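Local coordinates for GTPase activator-like protein (Chaetomium thermophilum, PDB 6SSH), which probably acts, through the Rap/Ran-GAP domain held in this chain, as a GTPase-activating protein that speeds GTP hydrolysis by a small GTPase, at residues A[6-11]-A[97-102]; A[28-33]-A[78-83]; A[115-120]-A[126-131]. One frame throughout, in Å; residues are numbered along the deposited sequence.

Contact 1 of 3, residues A[6-11]-A[97-102]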
# COMPACT_ATOMS: atom_id res chain seq x y z
N GLY A 6 -2.57 -3.13 -1.99
CA GLY A 6 -2.25 -1.83 -2.50
C GLY A 6 -1.25 -1.07 -1.67
O GLY A 6 -1.12 -1.35 -0.42
N VAL A 7 -0.53 -0.14 -2.24
CA VAL A 7 0.35 0.75 -1.51
C VAL A 7 0.16 2.11 -2.11
O VAL A 7 0.42 2.31 -3.33
CB VAL A 7 1.84 0.39 -1.58
CG1 VAL A 7 2.64 1.34 -0.72
CG2 VAL A 7 2.07 -1.07 -1.18
N ILE A 8 -0.29 3.05 -1.31
CA ILE A 8 -0.72 4.38 -1.78
C ILE A 8 -0.02 5.49 -1.05
O ILE A 8 -0.18 5.59 0.19
CB ILE A 8 -2.22 4.57 -1.59
CG1 ILE A 8 -3.04 3.42 -2.22
CG2 ILE A 8 -2.66 5.92 -2.16
CD1 ILE A 8 -4.49 3.34 -1.73
N TYR A 9 0.75 6.34 -1.71
CA TYR A 9 1.41 7.49 -1.12
C TYR A 9 0.53 8.72 -1.20
O TYR A 9 0.06 9.08 -2.30
CB TYR A 9 2.73 7.79 -1.87
CG TYR A 9 3.47 8.96 -1.26
CD1 TYR A 9 4.22 8.80 -0.09
CD2 TYR A 9 3.41 10.23 -1.79
CE1 TYR A 9 4.86 9.86 0.49
CE2 TYR A 9 4.06 11.31 -1.21
CZ TYR A 9 4.79 11.14 -0.05
OH TYR A 9 5.41 12.23 0.50
N ILE A 10 0.32 9.36 -0.05
CA ILE A 10 -0.42 10.62 0.04
C ILE A 10 0.55 11.77 0.31
O ILE A 10 1.25 11.74 1.33
CB ILE A 10 -1.52 10.59 1.09
CG1 ILE A 10 -2.39 9.35 0.94
CG2 ILE A 10 -2.29 11.89 1.02
CD1 ILE A 10 -3.52 9.26 1.95
N LYS A 11 0.61 12.74 -0.59
CA LYS A 11 1.53 13.87 -0.49
C LYS A 11 0.95 14.94 0.43
O LYS A 11 -0.26 15.05 0.59
CB LYS A 11 1.81 14.42 -1.91
CG LYS A 11 2.93 15.43 -2.04
CD LYS A 11 3.20 15.78 -3.55
CE LYS A 11 1.92 15.91 -4.38
NZ LYS A 11 2.10 16.81 -5.56
N ARG A 97 -8.52 0.73 -10.41
CA ARG A 97 -9.03 -0.62 -10.64
C ARG A 97 -8.24 -1.63 -9.80
O ARG A 97 -8.82 -2.70 -9.47
CB ARG A 97 -9.01 -1.03 -12.11
CG ARG A 97 -7.62 -1.45 -12.64
CD ARG A 97 -7.72 -1.75 -14.15
NE ARG A 97 -6.69 -2.68 -14.60
CZ ARG A 97 -5.49 -2.33 -14.98
NH1 ARG A 97 -4.68 -3.26 -15.39
NH2 ARG A 97 -5.04 -1.09 -14.91
N HIS A 98 -7.01 -1.32 -9.47
CA HIS A 98 -6.24 -2.22 -8.60
C HIS A 98 -6.60 -1.99 -7.15
O HIS A 98 -7.11 -2.90 -6.49
CB HIS A 98 -4.75 -2.05 -8.81
CG HIS A 98 -4.33 -2.28 -10.21
ND1 HIS A 98 -4.42 -3.53 -10.77
CD2 HIS A 98 -3.77 -1.47 -11.11
CE1 HIS A 98 -3.97 -3.44 -12.04
NE2 HIS A 98 -3.60 -2.20 -12.26
N ILE A 99 -6.39 -0.78 -6.65
CA ILE A 99 -6.60 -0.57 -5.20
C ILE A 99 -8.06 -0.66 -4.83
O ILE A 99 -8.35 -1.13 -3.72
CB ILE A 99 -5.89 0.70 -4.70
CG1 ILE A 99 -6.55 1.90 -5.35
CG2 ILE A 99 -4.35 0.59 -4.94
CD1 ILE A 99 -7.28 2.71 -4.40
N GLY A 100 -8.99 -0.34 -5.70
CA GLY A 100 -10.41 -0.45 -5.39
C GLY A 100 -10.90 -1.87 -5.33
O GLY A 100 -11.95 -2.13 -4.75
N ASN A 101 -10.11 -2.81 -5.85
CA ASN A 101 -10.45 -4.23 -5.82
C ASN A 101 -9.56 -5.01 -4.85
O ASN A 101 -9.63 -6.23 -4.86
CB ASN A 101 -10.42 -4.80 -7.24
CG ASN A 101 -11.64 -4.40 -7.99
OD1 ASN A 101 -12.77 -4.80 -7.67
ND2 ASN A 101 -11.45 -3.53 -8.97
N ASP A 102 -8.74 -4.30 -4.08
CA ASP A 102 -7.88 -4.93 -3.07
C ASP A 102 -8.52 -4.79 -1.73
O ASP A 102 -8.86 -3.70 -1.27
CB ASP A 102 -6.54 -4.25 -3.07
CG ASP A 102 -5.71 -4.53 -4.33
OD1 ASP A 102 -5.98 -5.52 -5.02
OD2 ASP A 102 -4.74 -3.75 -4.55

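Contact 2 of 3, residues A[28-33]-A[78-83]. With EDO (1,2-ethanediol), chain E; EDO (1,2-ethanediol), chain B.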
# COMPACT_ATOMS: atom_id res chain seq x y z
N PRO A 28 11.76 10.09 0.25
CA PRO A 28 12.87 9.13 0.31
C PRO A 28 12.59 8.00 1.30
O PRO A 28 12.90 6.84 0.97
CB PRO A 28 14.04 10.00 0.76
CG PRO A 28 13.72 11.37 0.10
CD PRO A 28 12.23 11.49 0.31
N ASP A 29 12.02 8.29 2.46
CA ASP A 29 11.75 7.21 3.42
C ASP A 29 10.70 6.25 2.88
O ASP A 29 10.80 5.02 3.08
CB ASP A 29 11.28 7.77 4.76
CG ASP A 29 12.39 8.38 5.58
OD1 ASP A 29 13.58 8.09 5.36
OD2 ASP A 29 12.01 9.17 6.47
N TYR A 30 9.70 6.77 2.17
CA TYR A 30 8.72 5.92 1.53
C TYR A 30 9.34 4.97 0.51
O TYR A 30 9.06 3.77 0.47
CB TYR A 30 7.65 6.80 0.86
CG TYR A 30 6.80 6.09 -0.18
CD1 TYR A 30 5.74 5.27 0.14
CD2 TYR A 30 7.07 6.26 -1.53
CE1 TYR A 30 4.97 4.66 -0.82
CE2 TYR A 30 6.31 5.68 -2.48
CZ TYR A 30 5.26 4.88 -2.16
OH TYR A 30 4.48 4.27 -3.12
N HIS A 31 10.25 5.52 -0.30
CA HIS A 31 10.95 4.68 -1.28
C HIS A 31 11.84 3.62 -0.64
O HIS A 31 11.92 2.50 -1.10
CB HIS A 31 11.69 5.53 -2.31
CG HIS A 31 10.74 6.15 -3.29
ND1 HIS A 31 10.16 5.40 -4.30
CD2 HIS A 31 10.18 7.38 -3.38
CE1 HIS A 31 9.30 6.16 -4.97
NE2 HIS A 31 9.30 7.37 -4.45
N ARG A 32 12.51 3.96 0.46
CA ARG A 32 13.33 2.95 1.15
C ARG A 32 12.41 1.89 1.76
O ARG A 32 12.73 0.72 1.77
CB ARG A 32 14.23 3.60 2.18
CG ARG A 32 15.44 4.25 1.56
CD ARG A 32 16.41 4.72 2.67
NE ARG A 32 15.91 5.95 3.27
CZ ARG A 32 16.19 7.17 2.83
NH1 ARG A 32 16.98 7.35 1.77
NH2 ARG A 32 15.65 8.24 3.40
N PHE A 33 11.24 2.29 2.21
CA PHE A 33 10.25 1.35 2.75
C PHE A 33 9.80 0.38 1.65
O PHE A 33 9.75 -0.82 1.89
CB PHE A 33 9.06 2.13 3.31
CG PHE A 33 7.79 1.34 3.45
CD1 PHE A 33 7.65 0.44 4.48
CD2 PHE A 33 6.72 1.50 2.56
CE1 PHE A 33 6.52 -0.30 4.60
CE2 PHE A 33 5.57 0.74 2.73
CZ PHE A 33 5.48 -0.11 3.75
N VAL A 78 1.35 -0.67 -6.33
CA VAL A 78 1.96 0.55 -5.80
C VAL A 78 1.56 1.70 -6.74
O VAL A 78 2.05 1.78 -7.86
CB VAL A 78 3.47 0.44 -5.70
CG1 VAL A 78 4.03 1.69 -5.05
CG2 VAL A 78 3.86 -0.84 -4.90
N THR A 79 0.69 2.58 -6.31
CA THR A 79 0.14 3.58 -7.23
C THR A 79 1.24 4.48 -7.76
O THR A 79 1.16 4.87 -8.91
CB THR A 79 -1.04 4.32 -6.62
OG1 THR A 79 -0.65 4.94 -5.39
CG2 THR A 79 -2.20 3.37 -6.39
N THR A 80 2.29 4.79 -7.01
CA THR A 80 3.37 5.63 -7.49
C THR A 80 4.22 4.89 -8.58
O THR A 80 4.96 5.56 -9.30
CB THR A 80 4.29 6.15 -6.41
OG1 THR A 80 4.82 5.02 -5.66
CG2 THR A 80 3.56 7.11 -5.44
N GLN A 81 4.13 3.56 -8.66
CA GLN A 81 4.82 2.79 -9.74
C GLN A 81 4.05 2.85 -11.06
O GLN A 81 4.56 2.39 -12.09
CB GLN A 81 5.02 1.32 -9.32
CG GLN A 81 6.05 1.12 -8.22
CD GLN A 81 7.47 1.48 -8.59
OE1 GLN A 81 8.14 2.19 -7.90
NE2 GLN A 81 7.95 0.97 -9.73
N MET A 82 2.80 3.26 -11.01
CA MET A 82 1.89 3.22 -12.16
C MET A 82 1.93 4.55 -12.87
O MET A 82 1.94 5.59 -12.23
CB MET A 82 0.47 2.91 -11.70
CG MET A 82 0.35 1.59 -10.94
SD MET A 82 -1.29 1.45 -10.23
CE MET A 82 -1.09 -0.04 -9.18
N PRO A 83 1.94 4.55 -14.22
CA PRO A 83 2.03 5.82 -14.94
C PRO A 83 0.76 6.66 -14.76
O PRO A 83 -0.34 6.16 -14.63
CB PRO A 83 2.19 5.39 -16.42
CG PRO A 83 1.81 4.00 -16.46
CD PRO A 83 1.88 3.37 -15.12
C1 EDO E . 11.75 2.55 -8.65
O1 EDO E . 10.74 2.36 -7.62
C2 EDO E . 11.73 1.61 -9.88
O2 EDO E . 10.53 1.70 -10.66
C1 EDO B . 7.42 3.05 -14.05
O1 EDO B . 7.37 2.36 -15.33
C2 EDO B . 7.86 2.12 -12.94
O2 EDO B . 6.93 1.07 -12.73
O HOH W 1 1.92 4.59 -4.03

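Contact 3 of 3, residues A[115-120]-A[126-131]. With EDO (1,2-ethanediol), chain D.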
# COMPACT_ATOMS: atom_id res chain seq x y z
N PHE A 115 -5.86 10.55 8.31
CA PHE A 115 -6.38 9.80 7.17
C PHE A 115 -7.86 9.54 7.30
O PHE A 115 -8.30 9.04 8.36
CB PHE A 115 -5.65 8.46 7.04
CG PHE A 115 -6.18 7.62 5.91
CD1 PHE A 115 -5.98 7.99 4.58
CD2 PHE A 115 -6.93 6.49 6.14
CE1 PHE A 115 -6.51 7.24 3.53
CE2 PHE A 115 -7.44 5.76 5.09
CZ PHE A 115 -7.23 6.14 3.80
N ARG A 116 -8.64 9.86 6.29
CA ARG A 116 -10.08 9.65 6.32
C ARG A 116 -10.40 8.28 5.73
O ARG A 116 -9.94 7.94 4.61
CB ARG A 116 -10.82 10.72 5.51
CG ARG A 116 -10.56 12.12 6.02
CD ARG A 116 -10.79 12.19 7.51
NE ARG A 116 -10.54 13.51 8.07
CZ ARG A 116 -10.64 13.78 9.37
NH1 ARG A 116 -10.99 12.82 10.21
NH2 ARG A 116 -10.41 15.01 9.82
N PHE A 117 -11.23 7.52 6.41
CA PHE A 117 -11.51 6.15 6.01
C PHE A 117 -12.20 6.08 4.65
O PHE A 117 -12.03 5.10 3.92
CB PHE A 117 -12.38 5.46 7.09
CG PHE A 117 -12.59 4.01 6.85
CD1 PHE A 117 -11.56 3.10 7.05
CD2 PHE A 117 -13.82 3.54 6.46
CE1 PHE A 117 -11.74 1.75 6.81
CE2 PHE A 117 -14.02 2.17 6.23
CZ PHE A 117 -12.97 1.28 6.40
N ASP A 118 -12.92 7.13 4.27
CA ASP A 118 -13.68 7.16 3.04
C ASP A 118 -12.92 7.81 1.86
O ASP A 118 -13.51 8.14 0.84
CB ASP A 118 -15.04 7.85 3.25
CG ASP A 118 -14.92 9.30 3.61
OD1 ASP A 118 -13.81 9.78 3.89
OD2 ASP A 118 -15.96 9.98 3.66
N THR A 119 -11.59 7.93 2.02
CA THR A 119 -10.74 8.56 0.98
C THR A 119 -10.80 7.86 -0.36
O THR A 119 -10.74 8.55 -1.38
CB THR A 119 -9.29 8.71 1.44
OG1 THR A 119 -9.26 9.51 2.62
CG2 THR A 119 -8.43 9.41 0.38
N PHE A 120 -10.96 6.53 -0.39
CA PHE A 120 -10.84 5.77 -1.62
C PHE A 120 -12.08 4.88 -1.72
O PHE A 120 -12.01 3.66 -1.50
CB PHE A 120 -9.59 4.88 -1.60
CG PHE A 120 -8.32 5.61 -1.33
CD1 PHE A 120 -7.73 6.44 -2.30
CD2 PHE A 120 -7.66 5.44 -0.16
CE1 PHE A 120 -6.52 7.08 -1.99
CE2 PHE A 120 -6.47 6.07 0.14
CZ PHE A 120 -5.93 6.91 -0.77
N TYR A 126 -11.58 -3.29 2.77
CA TYR A 126 -11.94 -3.67 4.13
C TYR A 126 -10.98 -3.10 5.14
O TYR A 126 -11.44 -2.81 6.25
CB TYR A 126 -11.89 -5.18 4.28
CG TYR A 126 -12.84 -5.95 3.39
CD1 TYR A 126 -13.97 -5.36 2.84
CD2 TYR A 126 -12.63 -7.29 3.15
CE1 TYR A 126 -14.83 -6.11 2.03
CE2 TYR A 126 -13.46 -8.03 2.32
CZ TYR A 126 -14.55 -7.44 1.77
OH TYR A 126 -15.39 -8.21 0.97
N VAL A 127 -9.70 -2.97 4.84
CA VAL A 127 -8.65 -2.61 5.79
C VAL A 127 -7.68 -1.65 5.16
O VAL A 127 -7.22 -1.91 4.02
CB VAL A 127 -7.81 -3.89 6.21
CG1 VAL A 127 -6.70 -3.51 7.21
CG2 VAL A 127 -8.73 -4.96 6.82
N TYR A 128 -7.31 -0.60 5.88
CA TYR A 128 -6.20 0.28 5.55
C TYR A 128 -5.16 0.18 6.67
O TYR A 128 -5.49 0.27 7.87
CB TYR A 128 -6.63 1.75 5.41
CG TYR A 128 -7.62 1.96 4.28
CD1 TYR A 128 -8.96 2.18 4.56
CD2 TYR A 128 -7.21 1.84 2.95
CE1 TYR A 128 -9.87 2.37 3.58
CE2 TYR A 128 -8.14 2.01 1.94
CZ TYR A 128 -9.44 2.24 2.27
OH TYR A 128 -10.44 2.41 1.27
N ILE A 129 -3.92 -0.04 6.31
CA ILE A 129 -2.76 -0.03 7.20
C ILE A 129 -2.11 1.31 7.01
O ILE A 129 -1.52 1.55 5.93
CB ILE A 129 -1.80 -1.16 6.93
CG1 ILE A 129 -2.48 -2.50 7.17
CG2 ILE A 129 -0.54 -1.03 7.80
CD1 ILE A 129 -1.83 -3.64 6.53
N VAL A 130 -2.29 2.25 7.92
CA VAL A 130 -1.93 3.65 7.72
C VAL A 130 -0.60 3.95 8.41
O VAL A 130 -0.48 3.75 9.64
CB VAL A 130 -3.00 4.58 8.21
CG1 VAL A 130 -2.62 5.97 7.88
CG2 VAL A 130 -4.36 4.22 7.63
N ILE A 131 0.39 4.41 7.69
CA ILE A 131 1.74 4.75 8.14
C ILE A 131 1.81 6.26 8.17
O ILE A 131 1.63 6.89 7.14
CB ILE A 131 2.83 4.22 7.20
CG1 ILE A 131 2.77 2.71 7.13
CG2 ILE A 131 4.21 4.74 7.62
CD1 ILE A 131 3.52 2.07 5.95
C1 EDO D . -5.77 12.74 4.03
O1 EDO D . -6.06 14.11 3.79
C2 EDO D . -6.72 11.96 3.16
O2 EDO D . -7.32 10.94 3.92
O HOH W 2 -11.85 4.57 1.39

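Contact 1 of 3, residues A[6-11]-A[97-102]
Ile99 and Asp102 meet strand 2-10 at Gly6 and Ile8, bringing the C-terminal part of helix 93-99 and the type I turn from Ile99 to Asp102 against the sheet. Arg97 does not touch the strand; its carbonyl O receives a straight bond from ND2 of Asn101 (2.8 Å, 175°), lying in the amide plane of the donor, and its guanidinium forms a salt bridge with Asp60. The ring of His98 leads away from the strand, and its NE2 is hydrogen-bonded to Asp60. Ile99 is the apolar half of the contact. Its CG2 branch rests 4.0 Å from CA of Gly6, where the absence of a side chain lets the isoleucine approach the strand backbone. CG1 lies between the backbone N and the carbonyl carbon (chi1 66°), and with chi2 at 111°, well away from a staggered value, CD1 comes tip to tip with CD1 of Ile8 at 3.9 Å. Ile99 O accepts from Asp102 N at 3.2 Å, closing the type I turn, and also from the side-chain ND2 of Asn105 and of Asn125. Strands 73-78 and 104-109 run parallel on either side of strand 2-10, and helix 93-99 lies in the beta-alpha-beta crossover joining them. The His-Ile-Gly-Asn-Asp sequence of residues 98-102 matches the motif that carries the Asn thumb in Rap GAPs, consistent with Asn101 being that asparagine. Asn101 itself is exposed, with its N bonded to His98 O at 3.1 Å. Asp102 turns back toward the strand, and its OD2 lies 3.4 Å from Gly6 N at an angle too poor for a bond; that oxygen is instead bonded to ND1 of His77, while OD1 forms a salt bridge with Lys4.

Contact 2 of 3, residues A[28-33]-A[78-83]
Tyr30 and Thr80 approach from opposite directions, and the phenol ends on the threonine hydroxyl: Tyr30 OH and Thr80 OG1 are hydrogen-bonded at 2.7 Å, with OG1 at the ring edge and close to its plane. The tyrosine extends from helix 28-37 with CG anti to the backbone N (chi1 163°), while Thr80 meets it with OG1 held between its own backbone N and carbonyl carbon (chi1 56°). Val78 slides past the ring in the contrary sense, its CG1 methyl 3.3 Å from Tyr30 OH. Tyr30 OH is also hydrogen-bonded to water 1, at 2.7 Å. The same water is bonded to Thr79 OG1 at 2.9 Å and accepts from Thr80 N at 3.0 Å, so a buried hydroxyl is satisfied twice and the short 3-10 turn 79-81 is joined to the helix both directly and through solvent. Farther back on the ring, Tyr30 CD2 sits over the centre of one face of His31. Tyr30 also meets the ring of Tyr9 at about 50° and makes an edge-to-face pair with Trp108. Helix 28-37 packs against strand 2-10, with Tyr30 on Val7, while the 3-10 turn leaves the end of neighbouring strand 73-78 and leads toward helix 93-99, whose Lys95 bonds to the carbonyls of Thr79 and Met82.

Contact 3 of 3, residues A[115-120]-A[126-131]
One face of the Tyr128 ring receives the edge of Phe115, and one edge of the tyrosine in turn points at the face of Phe117, making an aromatic cluster of three rings. In the first pair, a T-shaped stack, the centroids are 5.3 Å apart and the planes stand at 67°; Phe115 CE2 comes 3.9 Å from Tyr128 CG, and CZ lies over the ring centre. The second pair is an offset edge-to-face stack at 79°, with centroids 5.5 Å apart and Phe117 CE1 3.6 Å from Tyr128 CD1. Phe120 approaches the tyrosine obliquely near CE2, while CG2 of Thr119 lies over the centre of one of its own faces. With CG anti to the backbone N (chi1 178°), the Phe115 ring is carried to the strand, where CD2 touches Val130 CG2 at 3.7 Å. The polar side of the contact gathers at the phenol. Water 2 donates to Tyr128 OH at 2.6 Å and to Phe117 O at 2.6 Å, and accepts from Phe120 N at 2.8 Å, linking the buried hydroxyl to two backbone points of the loop; Asn125 OD1 is a further hydrogen-bond partner of Tyr128 OH. A type I turn from Arg116 to Thr119 shapes the loop, with Arg116 O accepting from both N and OG1 of Thr119. An ethanediol, probably from the crystallisation liquor, joins Arg116 N to Thr119 OG1. Residues 115-120, part of the loop between strands 104-109 and 127-134, fold over one face of the sheet, where Phe115 also touches Val107 and Met161 on the two flanking strands. On the other face Val127 and Ile129 pack against helix 183-201.

In the fold
All three contacts lean on the central mixed sheet and are largely buried, contact 1 lying nearest the centre of the chain and contact 3 reaching the surface at Phe115 and Phe117. Contacts 1 and 2 share the neighbourhood of strand 2-10: Val7 O lies 3.0 Å from Thr79 N, a probable backbone bond, and contact 2 is nested in the loop that contact 1 closes. Contact 1 meets contact 3 through apolar packing of Ile8 on Phe120 and Ile10 on Phe115. Contact 1 relies on aliphatic tips and a glycine backbone. Contacts 2 and 3 each have a tyrosine hydroxyl bonded to water, but contact 2 rests on the Tyr-Thr hydroxyl bond and contact 3 on its ring cluster.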